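Local atomic coordinates of thiol transferase (Phanerochaete chrysosporium, PDB entry 4F0B), a protein that probably acts as a glutathione-dependent thiol transferase of the Ure2p class and binds oxidized glutathione as a dimer with the GST fold. Residues F121-I126 and D180-G185; R150-S155 and T193-D198; R169-G174 and K204-R209. One frame throughout, in Å; residues are numbered along the deposited sequence.

In the fold
All three contacts lie in the helical C-terminal domain of the GST fold. Interaction 1 is the innermost, its centre about 6 Å from the centre of the chain, and faces the glutathione pocket of its own subunit. Interaction 2 lies about 15 Å from it, centre to centre. There Arg150 reaches the oxidized glutathione held mainly by the second subunit. Interaction 3 holds no ligand and is joined to interaction 1 by Asp180. Asp180 OD1 accepts from Trp206 NE1 at 2.8 Å and from Ile172 N at 2.9 Å, so one buried carboxylate ties both segments of interaction 3 to helix 178-187. Asp198 of interaction 2 also reaches Lys204, but that side chain has two conformers and the link is doubtful.

Interaction 1 of 3, residues F121-I126 and D180-G185; sequences FAHGGI and DIKIFG. With GDS (oxidized glutathione disulfide), chain C.
The His123 imidazole is met obliquely by Lys182, whose CE lies 4.1 Å from His123 ND1. The same ring is approached obliquely by oxidized glutathione, with ligand OE1 3.1 Å from His123 CE1. OE1 belongs to the carboxylate of a gamma-glutamyl arm. Both ring nitrogens are hydrogen-bonded: ND1 to Ser85 OG and NE2 to Glu83 OE1. Phe120 of the second subunit makes an edge-to-face contact with this ring. His123 CG is anti to the backbone N (chi1 -156°), and this turns the ring toward the ligand. Lys182 crosses the histidine at about a right angle. Its NZ is hydrogen-bonded to Thr84 OG1 and stands 3.9 Å from ligand OE1, so any direct pull on that carboxylate is probably electrostatic. An alanine in place of His123 would probably leave Glu83 and Ser85 without their ring partners and open a gap beside Lys182 CE and the glutathione carboxylate.

Behind this polar end the contact is apolar. Ala122 CB presses on Ile183 CG1 at 3.4 Å, closer than usual for two carbons, and also meets Lys182 CG at 3.8 Å. Ile126 CD1 touches Ile183 CG2 at 3.8 Å, the two side chains crossing at about a right angle. Ala122 and Ile183 sit where the two backbones come closest. The axes of segments 121-126 and 180-185 approach to 9.9 Å, 19° from parallel. His123 and Lys182 line the oxidized glutathione pocket, on helices 109-139 and 178-187 of the all-helical GST C-terminal domain.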
loop_
_atom_site.group_PDB
_atom_site.type_symbol
_atom_site.label_atom_id
_atom_site.label_comp_id
_atom_site.label_asym_id
_atom_site.label_seq_id
_atom_site.Cartn_x
_atom_site.Cartn_y
_atom_site.Cartn_z
ATOM N N PHE A 121 1.560 4.574 -3.269
ATOM C CA PHE A 121 2.310 5.614 -2.583
ATOM C C PHE A 121 1.571 6.041 -1.311
ATOM O O PHE A 121 2.185 6.205 -0.256
ATOM C CB PHE A 121 2.523 6.800 -3.551
ATOM C CG PHE A 121 2.980 8.065 -2.858
ATOM C CD1 PHE A 121 4.311 8.225 -2.436
ATOM C CD2 PHE A 121 2.085 9.093 -2.633
ATOM C CE1 PHE A 121 4.732 9.421 -1.784
ATOM C CE2 PHE A 121 2.488 10.298 -1.991
ATOM C CZ PHE A 121 3.805 10.454 -1.560
ATOM N N ALA A 122 0.279 6.305 -1.426
ATOM C CA ALA A 122 -0.526 6.722 -0.280
ATOM C C ALA A 122 -0.591 5.599 0.746
ATOM O O ALA A 122 -0.504 5.848 1.958
ATOM C CB ALA A 122 -1.946 7.005 -0.735
ATOM N N HIS A 123 -0.720 4.358 0.269
ATOM C CA HIS A 123 -0.994 3.216 1.132
ATOM C C HIS A 123 0.256 2.806 1.944
ATOM O O HIS A 123 0.136 2.270 3.051
ATOM C CB HIS A 123 -1.470 2.080 0.252
ATOM C CG HIS A 123 -2.308 1.090 0.970
ATOM N ND1 HIS A 123 -3.691 1.173 1.008
ATOM C CD2 HIS A 123 -1.963 -0.025 1.655
ATOM C CE1 HIS A 123 -4.157 0.150 1.710
ATOM N NE2 HIS A 123 -3.129 -0.607 2.092
ATOM N N GLY A 124 1.440 3.054 1.363
ATOM C CA GLY A 124 2.685 2.709 2.039
ATOM C C GLY A 124 3.395 3.908 2.640
ATOM O O GLY A 124 4.320 3.740 3.421
ATOM N N GLY A 125 2.965 5.111 2.289
ATOM C CA GLY A 125 3.603 6.356 2.694
ATOM C C GLY A 125 2.722 7.187 3.596
ATOM O O GLY A 125 2.831 7.140 4.828
ATOM N N ILE A 126 1.809 7.948 3.001
ATOM C CA ILE A 126 0.989 8.882 3.777
ATOM C C ILE A 126 0.164 8.180 4.900
ATOM O O ILE A 126 0.199 8.605 6.052
ATOM C CB ILE A 126 0.074 9.705 2.867
ATOM C CG1 ILE A 126 0.930 10.745 2.116
ATOM C CG2 ILE A 126 -0.988 10.456 3.682
ATOM C CD1 ILE A 126 0.211 11.522 0.986
ATOM N N ASP A 180 -7.237 10.417 -5.606
ATOM C CA ASP A 180 -7.542 11.563 -4.762
ATOM C C ASP A 180 -8.326 11.160 -3.533
ATOM O O ASP A 180 -8.021 11.621 -2.448
ATOM C CB ASP A 180 -8.358 12.590 -5.539
ATOM C CG ASP A 180 -7.678 13.008 -6.822
ATOM O OD1 ASP A 180 -6.737 13.841 -6.789
ATOM O OD2 ASP A 180 -8.088 12.453 -7.867
ATOM N N ILE A 181 -9.338 10.321 -3.728
ATOM C CA ILE A 181 -10.197 9.910 -2.627
ATOM C C ILE A 181 -9.390 9.241 -1.510
ATOM O O ILE A 181 -9.559 9.564 -0.328
ATOM C CB ILE A 181 -11.372 9.038 -3.136
ATOM C CG1 ILE A 181 -12.328 9.877 -4.006
ATOM C CG2 ILE A 181 -12.135 8.391 -1.961
ATOM C CD1 ILE A 181 -13.307 9.025 -4.845
ATOM N N LYS A 182 -8.498 8.330 -1.881
ATOM C CA LYS A 182 -7.676 7.639 -0.895
ATOM C C LYS A 182 -6.865 8.594 -0.038
ATOM O O LYS A 182 -6.863 8.501 1.212
ATOM C CB LYS A 182 -6.739 6.648 -1.583
ATOM C CG LYS A 182 -5.651 6.080 -0.642
ATOM C CD LYS A 182 -6.206 5.242 0.504
ATOM C CE LYS A 182 -5.094 5.003 1.560
ATOM N NZ LYS A 182 -5.662 4.472 2.835
ATOM N N ILE A 183 -6.183 9.537 -0.685
ATOM C CA ILE A 183 -5.332 10.436 0.073
ATOM C C ILE A 183 -6.130 11.487 0.836
ATOM O O ILE A 183 -5.730 11.874 1.947
ATOM C CB ILE A 183 -4.293 11.108 -0.835
ATOM C CG1 ILE A 183 -3.415 10.009 -1.450
ATOM C CG2 ILE A 183 -3.437 12.097 -0.016
ATOM C CD1 ILE A 183 -2.345 10.483 -2.457
ATOM N N PHE A 184 -7.253 11.919 0.249
ATOM C CA PHE A 184 -8.087 12.940 0.859
ATOM C C PHE A 184 -8.519 12.592 2.286
ATOM O O PHE A 184 -8.576 13.457 3.155
ATOM C CB PHE A 184 -9.304 13.232 -0.032
ATOM C CG PHE A 184 -10.328 14.099 0.632
ATOM C CD1 PHE A 184 -10.140 15.475 0.687
ATOM C CD2 PHE A 184 -11.485 13.545 1.192
ATOM C CE1 PHE A 184 -11.082 16.292 1.320
ATOM C CE2 PHE A 184 -12.414 14.347 1.818
ATOM C CZ PHE A 184 -12.229 15.702 1.881
ATOM N N GLY A 185 -8.813 11.323 2.551
ATOM C CA GLY A 185 -9.228 10.960 3.902
ATOM C C GLY A 185 -8.192 11.324 4.966
ATOM O O GLY A 185 -8.576 11.714 6.094
HETATM N N1 GDS C . -3.930 -0.559 5.565
HETATM C CA1 GDS C . -5.317 -0.568 6.127
HETATM C C1 GDS C . -6.262 0.063 5.069
HETATM O OE1 GDS C . -5.787 0.895 4.266
HETATM O OE2 GDS C . -7.450 -0.313 5.068
HETATM C CB1 GDS C . -5.357 0.294 7.399
HETATM C CG1 GDS C . -6.729 0.236 8.095
HETATM C CD1 GDS C . -6.613 0.832 9.490
HETATM O O1 GDS C . -5.597 1.321 9.967
HETATM N N2 GDS C . -7.754 0.724 10.250
HETATM C CA2 GDS C . -7.851 1.251 11.618
HETATM C C2 GDS C . -8.376 0.167 12.532
HETATM O O2 GDS C . -9.317 -0.592 12.183
HETATM C CB2 GDS C . -8.801 2.440 11.733
HETATM S SG2 GDS C . -8.434 3.810 10.635
HETATM N N3 GDS C . -7.772 0.111 13.734
HETATM C CA3 GDS C . -8.223 -0.875 14.720
HETATM C C3 GDS C . -7.107 -1.665 15.298
HETATM O OE3 GDS C . -7.433 -2.550 16.115
HETATM O OE4 GDS C . -5.926 -1.426 14.929
HETATM N N4 GDS C . -3.558 3.360 10.060
HETATM C CA4 GDS C . -2.316 3.300 9.309
HETATM C C4 GDS C . -2.513 3.145 7.765
HETATM O OE5 GDS C . -3.580 3.516 7.233
HETATM O OE6 GDS C . -1.549 2.648 7.155
HETATM C C5 GDS C . -3.622 4.096 11.174
HETATM O O5 GDS C . -2.640 4.747 11.604
HETATM C CA5 GDS C . -4.943 4.095 11.923
HETATM N N5 GDS C . -4.689 4.089 13.384
HETATM C CB5 GDS C . -5.704 5.355 11.452
HETATM S SG5 GDS C . -7.387 5.351 12.060
HETATM C CA6 GDS C . -3.600 0.871 15.885
HETATM C C6 GDS C . -2.181 1.395 16.188
HETATM O OE7 GDS C . -1.531 1.919 15.256
HETATM O OE8 GDS C . -1.746 1.207 17.352
HETATM N N6 GDS C . -3.761 -0.406 16.577
HETATM C CB6 GDS C . -4.677 1.888 16.379
HETATM C CG6 GDS C . -4.742 3.257 15.639
HETATM C CD6 GDS C . -5.124 3.075 14.199
HETATM O O6 GDS C . -5.727 2.117 13.739
#

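Interaction 2 of 3, residues R150-S155 and T193-D198; sequences RYLNES and TGLDLD. With GDS (oxidized glutathione disulfide), chain D.
This is a small apolar contact, Leu152 and Ser155 of helix 145-166 against Thr193, the end of helix 190-193, and Gly194 and Leu195 just after it. Leu152 does most of the touching, with its CD2 branch. That methyl lies 3.4 Å from Thr193 O and 3.9 Å from Thr193 CG2. The Leu152 and Thr193 side chains slide past each other in opposite directions. Thr193 CG2 is anti to the backbone N (chi1 -59° for OG1), and this sets the methyl toward Leu152 while OG1 bonds to Asn134. Leu195 CD1 rests on Ser155 CB at 4.0 Å. Between Thr193 and Leu195, Gly194 leaves the helical conformation with positive phi. A CB there would crowd Leu152 CD2 as well as the preceding carbonyl oxygen.

The Leu152 and Leu195 packing joins helix 145-166 to the end of helix 190-193 and the loop after it, in the C-terminal domain of the GST fold. No hydrogen bond crosses between the segments. Ser155 OG turns back to Tyr151 O at 2.9 Å, and that oxygen also accepts from Ser155 N, on the opposite face of its plane. On the far side of the same helix, Arg150 makes a two-pronged bond to one gamma-glutamyl carboxylate of the ligand held mainly by the second subunit. NH1 meets ligand OE8 at 2.9 Å (163°) and NH2 meets ligand OE7 at 2.9 Å, nearly straight at 175°. The carboxylate carbon lies in the guanidinium plane. Arg150 CG covers one face of the Tyr151 ring, 3.9 Å above its centre.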
loop_
_atom_site.group_PDB
_atom_site.type_symbol
_atom_site.label_atom_id
_atom_site.label_comp_id
_atom_site.label_asym_id
_atom_site.label_seq_id
_atom_site.Cartn_x
_atom_site.Cartn_y
_atom_site.Cartn_z
ATOM N N ARG A 150 9.960 12.692 14.208
ATOM C CA ARG A 150 10.251 11.819 13.063
ATOM C C ARG A 150 9.044 11.715 12.136
ATOM O O ARG A 150 9.147 11.862 10.907
ATOM C CB ARG A 150 10.654 10.411 13.527
ATOM C CG ARG A 150 10.567 9.381 12.416
ATOM C CD ARG A 150 11.320 8.085 12.818
ATOM N NE ARG A 150 11.094 7.001 11.870
ATOM C CZ ARG A 150 11.715 6.866 10.695
ATOM N NH1 ARG A 150 12.649 7.748 10.294
ATOM N NH2 ARG A 150 11.350 5.864 9.901
ATOM N N TYR A 151 7.879 11.433 12.723
ATOM C CA TYR A 151 6.705 11.185 11.874
ATOM C C TYR A 151 6.043 12.453 11.392
ATOM O O TYR A 151 5.500 12.430 10.288
ATOM C CB TYR A 151 5.718 10.178 12.534
ATOM C CG TYR A 151 6.394 8.842 12.689
ATOM C CD1 TYR A 151 6.691 8.087 11.553
ATOM C CD2 TYR A 151 6.812 8.382 13.938
ATOM C CE1 TYR A 151 7.400 6.889 11.649
ATOM C CE2 TYR A 151 7.504 7.182 14.065
ATOM C CZ TYR A 151 7.809 6.447 12.922
ATOM O OH TYR A 151 8.515 5.266 13.023
ATOM N N LEU A 152 6.130 13.563 12.120
ATOM C CA LEU A 152 5.710 14.839 11.541
ATOM C C LEU A 152 6.621 15.216 10.366
ATOM O O LEU A 152 6.111 15.609 9.297
ATOM C CB LEU A 152 5.665 15.930 12.600
ATOM C CG LEU A 152 4.480 15.906 13.557
ATOM C CD1 LEU A 152 4.656 17.005 14.610
ATOM C CD2 LEU A 152 3.154 16.091 12.824
ATOM N N ASN A 153 7.928 15.041 10.517
ATOM C CA ASN A 153 8.831 15.376 9.433
ATOM C C ASN A 153 8.637 14.481 8.230
ATOM O O ASN A 153 8.677 14.957 7.090
ATOM C CB ASN A 153 10.278 15.345 9.905
ATOM C CG ASN A 153 10.610 16.554 10.759
ATOM O OD1 ASN A 153 9.915 17.579 10.718
ATOM N ND2 ASN A 153 11.657 16.431 11.559
ATOM N N GLU A 154 8.432 13.179 8.449
ATOM C CA GLU A 154 8.194 12.295 7.320
ATOM C C GLU A 154 6.861 12.623 6.641
ATOM O O GLU A 154 6.768 12.591 5.397
ATOM C CB GLU A 154 8.237 10.822 7.770
ATOM C CG GLU A 154 7.925 9.841 6.666
ATOM C CD GLU A 154 8.878 9.864 5.481
ATOM O OE1 GLU A 154 9.969 10.482 5.549
ATOM O OE2 GLU A 154 8.467 9.266 4.468
ATOM N N SER A 155 5.834 12.929 7.435
ATOM C CA SER A 155 4.558 13.361 6.830
ATOM C C SER A 155 4.764 14.609 5.968
ATOM O O SER A 155 4.232 14.682 4.856
ATOM C CB SER A 155 3.516 13.632 7.907
ATOM O OG SER A 155 3.182 12.406 8.576
ATOM N N THR A 193 -3.152 16.563 12.604
ATOM C CA THR A 193 -1.905 15.835 12.806
ATOM C C THR A 193 -0.816 16.777 13.245
ATOM O O THR A 193 0.008 16.439 14.097
ATOM C CB THR A 193 -1.464 15.142 11.497
ATOM O OG1 THR A 193 -2.489 14.243 11.083
ATOM C CG2 THR A 193 -0.126 14.370 11.690
ATOM N N GLY A 194 -0.771 17.958 12.620
ATOM C CA GLY A 194 0.207 18.974 12.992
ATOM C C GLY A 194 0.879 19.632 11.785
ATOM O O GLY A 194 1.857 20.378 11.945
ATOM N N LEU A 195 0.351 19.399 10.591
ATOM C CA LEU A 195 0.928 20.023 9.415
ATOM C C LEU A 195 0.209 21.329 9.137
ATOM O O LEU A 195 -1.028 21.408 9.193
ATOM C CB LEU A 195 0.833 19.111 8.186
ATOM C CG LEU A 195 1.849 17.978 8.083
ATOM C CD1 LEU A 195 1.432 16.864 9.015
ATOM C CD2 LEU A 195 1.892 17.473 6.663
ATOM N N ASP A 196 0.972 22.349 8.797
ATOM C CA ASP A 196 0.391 23.610 8.402
ATOM C C ASP A 196 0.190 23.539 6.891
ATOM O O ASP A 196 1.165 23.591 6.129
ATOM C CB ASP A 196 1.368 24.743 8.733
ATOM C CG ASP A 196 0.800 26.107 8.430
ATOM O OD1 ASP A 196 -0.252 26.194 7.770
ATOM O OD2 ASP A 196 1.432 27.102 8.848
ATOM N N LEU A 197 -1.065 23.408 6.456
ATOM C CA LEU A 197 -1.316 23.257 5.032
ATOM C C LEU A 197 -1.029 24.521 4.229
ATOM O O LEU A 197 -0.941 24.464 3.002
ATOM C CB LEU A 197 -2.736 22.743 4.729
ATOM C CG LEU A 197 -2.915 21.269 5.059
ATOM C CD1 LEU A 197 -4.358 20.838 4.761
ATOM C CD2 LEU A 197 -1.936 20.393 4.275
ATOM N N ASP A 198 -0.842 25.650 4.901
ATOM C CA ASP A 198 -0.341 26.816 4.174
ATOM C C ASP A 198 1.066 26.576 3.587
ATOM O O ASP A 198 1.467 27.262 2.639
ATOM C CB ASP A 198 -0.370 28.098 5.029
ATOM C CG ASP A 198 -1.764 28.649 5.209
ATOM O OD1 ASP A 198 -2.682 28.252 4.464
ATOM O OD2 ASP A 198 -1.937 29.518 6.090
HETATM N N1 GDS D . 6.489 2.059 -0.327
HETATM C CA1 GDS D . 7.803 1.994 -1.061
HETATM C C1 GDS D . 7.780 0.771 -1.995
HETATM O OE1 GDS D . 7.076 -0.224 -1.651
HETATM O OE2 GDS D . 8.433 0.839 -3.069
HETATM C CB1 GDS D . 8.937 1.885 -0.067
HETATM C CG1 GDS D . 10.346 1.970 -0.736
HETATM C CD1 GDS D . 11.391 2.204 0.299
HETATM O O1 GDS D . 11.150 2.341 1.504
HETATM N N2 GDS D . 12.653 2.298 -0.218
HETATM C CA2 GDS D . 13.785 2.550 0.653
HETATM C C2 GDS D . 14.549 3.781 0.180
HETATM O O2 GDS D . 14.767 4.029 -1.047
HETATM C CB2 GDS D . 14.813 1.418 0.623
HETATM S SG2 GDS D . 14.057 -0.191 1.109
HETATM N N3 GDS D . 15.035 4.567 1.177
HETATM C CA3 GDS D . 15.852 5.763 0.889
HETATM C C3 GDS D . 15.368 7.031 1.542
HETATM O OE3 GDS D . 16.011 8.058 1.261
HETATM O OE4 GDS D . 14.388 6.958 2.298
HETATM N N4 GDS D . 10.403 1.095 4.034
HETATM C CA4 GDS D . 8.989 1.044 4.509
HETATM C C4 GDS D . 8.053 0.378 3.554
HETATM O OE5 GDS D . 8.511 -0.403 2.688
HETATM O OE6 GDS D . 6.861 0.629 3.752
HETATM C C5 GDS D . 11.400 1.106 4.920
HETATM O O5 GDS D . 11.204 1.027 6.161
HETATM C CA5 GDS D . 12.810 1.185 4.326
HETATM N N5 GDS D . 13.613 2.005 5.218
HETATM C CB5 GDS D . 13.309 -0.271 4.259
HETATM S SG5 GDS D . 14.879 -0.413 3.278
HETATM C CA6 GDS D . 13.899 6.221 5.538
HETATM C C6 GDS D . 13.288 6.327 6.930
HETATM O OE7 GDS D . 12.678 5.339 7.383
HETATM O OE8 GDS D . 13.422 7.402 7.527
HETATM N N6 GDS D . 14.234 7.552 5.010
HETATM C CB6 GDS D . 15.178 5.354 5.577
HETATM C CG6 GDS D . 14.965 3.855 5.900
HETATM C CD6 GDS D . 14.175 3.145 4.825
HETATM O O6 GDS D . 14.040 3.544 3.682
#

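Interaction 3 of 3, residues R169-G174 and K204-R209; sequences REYILG and KAWVER
Glu170 O accepts a hydrogen bond from Arg209 NH2 at 2.9 Å, in its carbonyl plane and on a lone pair. The bond is bent (130°), and the oxygen lies 31° out of the guanidinium plane. The same oxygen sits at the edge of the Trp206 ring, 3.3 Å from CD1. Arg209 is sandwiched. Glu170 CB lies over one face of its guanidinium, toward the rim, and Ala205 O lies over the centre of the other. The Glu170 carboxylate stacks almost flat on the guanidinium, with OE2 4.0 Å from Arg209 NE, too far and too far out of plane for a salt bridge. Arg209 CD packs 3.2 Å from Tyr171 OH. A water joins that hydroxyl to Arg209 O. Tyr171 CD1 meets Trp206 CD1 at 4.0 Å, and Ile172 CD1 meets Trp206 CZ2. Trp206 NE1 is bonded to Asp180 of helix 178-187. The 169-174 loop, with a type I beta turn from Tyr171 to Gly174, is fastened to helix 201-211 of the C-terminal domain by one direct bond, a bridging water, one stacked carboxylate-guanidinium pair and apolar packing on Trp206. Charge attraction between Glu170 and Arg209 probably adds to this, without an N-H aimed at the carboxylate.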
loop_
_atom_site.group_PDB
_atom_site.type_symbol
_atom_site.label_atom_id
_atom_site.label_comp_id
_atom_site.label_asym_id
_atom_site.label_seq_id
_atom_site.Cartn_x
_atom_site.Cartn_y
_atom_site.Cartn_z
ATOM N N ARG A 169 -2.005 21.431 -11.462
ATOM C CA ARG A 169 -3.124 20.490 -11.576
ATOM C C ARG A 169 -4.238 20.842 -10.593
ATOM O O ARG A 169 -4.008 21.590 -9.625
ATOM C CB ARG A 169 -2.641 19.043 -11.271
ATOM C CG ARG A 169 -1.494 18.587 -12.152
ATOM C CD ARG A 169 -1.254 17.105 -11.947
ATOM N NE ARG A 169 -0.228 16.595 -12.829
ATOM C CZ ARG A 169 -0.431 16.056 -14.013
ATOM N NH1 ARG A 169 -1.674 15.904 -14.515
ATOM N NH2 ARG A 169 0.632 15.628 -14.693
ATOM N N GLU A 170 -5.423 20.267 -10.793
ATOM C CA GLU A 170 -6.438 20.279 -9.753
ATOM C C GLU A 170 -6.558 18.927 -9.046
ATOM O O GLU A 170 -7.029 18.885 -7.903
ATOM C CB GLU A 170 -7.823 20.649 -10.295
ATOM C CG GLU A 170 -7.885 22.110 -10.738
ATOM C CD GLU A 170 -9.323 22.610 -10.883
ATOM O OE1 GLU A 170 -10.244 21.794 -11.169
ATOM O OE2 GLU A 170 -9.540 23.819 -10.685
ATOM N N TYR A 171 -6.173 17.820 -9.709
ATOM C CA TYR A 171 -6.289 16.466 -9.138
ATOM C C TYR A 171 -5.049 15.681 -9.533
ATOM O O TYR A 171 -4.347 16.027 -10.526
ATOM C CB TYR A 171 -7.585 15.751 -9.608
ATOM C CG TYR A 171 -8.808 16.538 -9.246
ATOM C CD1 TYR A 171 -9.297 16.516 -7.942
ATOM C CD2 TYR A 171 -9.434 17.363 -10.188
ATOM C CE1 TYR A 171 -10.394 17.285 -7.583
ATOM C CE2 TYR A 171 -10.538 18.127 -9.848
ATOM C CZ TYR A 171 -11.004 18.091 -8.533
ATOM O OH TYR A 171 -12.093 18.885 -8.217
ATOM N N ILE A 172 -4.771 14.626 -8.767
ATOM C CA ILE A 172 -3.484 13.944 -8.907
ATOM C C ILE A 172 -3.245 13.419 -10.321
ATOM O O ILE A 172 -2.149 13.599 -10.878
ATOM C CB ILE A 172 -3.383 12.799 -7.885
ATOM C CG1 ILE A 172 -3.449 13.378 -6.464
ATOM C CG2 ILE A 172 -2.106 11.969 -8.102
ATOM C CD1 ILE A 172 -3.635 12.278 -5.414
ATOM N N LEU A 173 -4.268 12.792 -10.895
ATOM C CA LEU A 173 -4.167 12.237 -12.234
ATOM C C LEU A 173 -5.075 12.991 -13.199
ATOM O O LEU A 173 -5.674 12.388 -14.077
ATOM C CB LEU A 173 -4.453 10.718 -12.245
ATOM C CG LEU A 173 -3.447 9.971 -11.345
ATOM C CD1 LEU A 173 -3.894 8.515 -11.315
ATOM C CD2 LEU A 173 -2.035 10.076 -11.865
ATOM N N GLY A 174 -5.166 14.314 -13.024
ATOM C CA GLY A 174 -5.913 15.126 -13.995
ATOM C C GLY A 174 -7.354 15.298 -13.573
ATOM O O GLY A 174 -7.784 16.367 -13.123
ATOM N N LYS A 204 -3.547 22.143 -0.048
ATOM C CA LYS A 204 -4.624 22.831 0.645
ATOM C C LYS A 204 -5.814 23.100 -0.285
ATOM O O LYS A 204 -6.978 22.815 0.076
ATOM C CB LYS A 204 -4.113 24.145 1.244
ATOM C CG LYS A 204 -5.114 24.824 2.185
ATOM C CD LYS A 204 -4.625 26.219 2.590
ATOM C CE LYS A 204 -5.573 26.851 3.625
ATOM N NZ LYS A 204 -5.239 28.270 3.978
ATOM N N ALA A 205 -5.532 23.629 -1.477
ATOM C CA ALA A 205 -6.618 23.954 -2.422
ATOM C C ALA A 205 -7.318 22.686 -2.920
ATOM O O ALA A 205 -8.519 22.694 -3.233
ATOM C CB ALA A 205 -6.077 24.777 -3.612
ATOM N N TRP A 206 -6.561 21.608 -3.015
ATOM C CA TRP A 206 -7.101 20.308 -3.432
ATOM C C TRP A 206 -8.025 19.713 -2.357
ATOM O O TRP A 206 -9.138 19.260 -2.670
ATOM C CB TRP A 206 -5.923 19.415 -3.831
ATOM C CG TRP A 206 -6.160 17.943 -3.965
ATOM C CD1 TRP A 206 -6.521 17.245 -5.092
ATOM C CD2 TRP A 206 -5.894 16.977 -2.964
ATOM N NE1 TRP A 206 -6.518 15.895 -4.827
ATOM C CE2 TRP A 206 -6.159 15.702 -3.521
ATOM C CE3 TRP A 206 -5.467 17.062 -1.644
ATOM C CZ2 TRP A 206 -6.037 14.506 -2.771
ATOM C CZ3 TRP A 206 -5.357 15.891 -0.890
ATOM C CH2 TRP A 206 -5.627 14.626 -1.457
ATOM N N VAL A 207 -7.627 19.794 -1.087
ATOM C CA VAL A 207 -8.499 19.384 0.006
ATOM C C VAL A 207 -9.791 20.191 -0.028
ATOM O O VAL A 207 -10.875 19.633 0.091
ATOM C CB VAL A 207 -7.802 19.559 1.390
ATOM C CG1 VAL A 207 -8.833 19.422 2.539
ATOM C CG2 VAL A 207 -6.651 18.526 1.550
ATOM N N GLU A 208 -9.680 21.507 -0.211
ATOM C CA GLU A 208 -10.863 22.362 -0.203
ATOM C C GLU A 208 -11.825 22.019 -1.345
ATOM O O GLU A 208 -13.068 21.948 -1.120
ATOM C CB GLU A 208 -10.420 23.807 -0.253
ATOM C CG GLU A 208 -9.786 24.233 1.061
ATOM C CD GLU A 208 -9.151 25.617 1.040
ATOM O OE1 GLU A 208 -9.029 26.215 -0.050
ATOM O OE2 GLU A 208 -8.757 26.090 2.134
ATOM N N ARG A 209 -11.302 21.776 -2.549
ATOM C CA ARG A 209 -12.224 21.507 -3.657
ATOM C C ARG A 209 -12.903 20.152 -3.532
ATOM O O ARG A 209 -14.021 19.962 -4.051
ATOM C CB ARG A 209 -11.583 21.721 -5.044
ATOM C CG ARG A 209 -10.555 20.692 -5.485
ATOM C CD ARG A 209 -10.024 20.966 -6.935
ATOM N NE ARG A 209 -9.353 22.268 -6.987
ATOM C CZ ARG A 209 -8.048 22.459 -6.775
ATOM N NH1 ARG A 209 -7.561 23.701 -6.784
ATOM N NH2 ARG A 209 -7.203 21.446 -6.595
HETATM O O HOH W 1 -5.056 24.437 -8.305
HETATM O O HOH W 2 -14.301 18.640 -6.717
#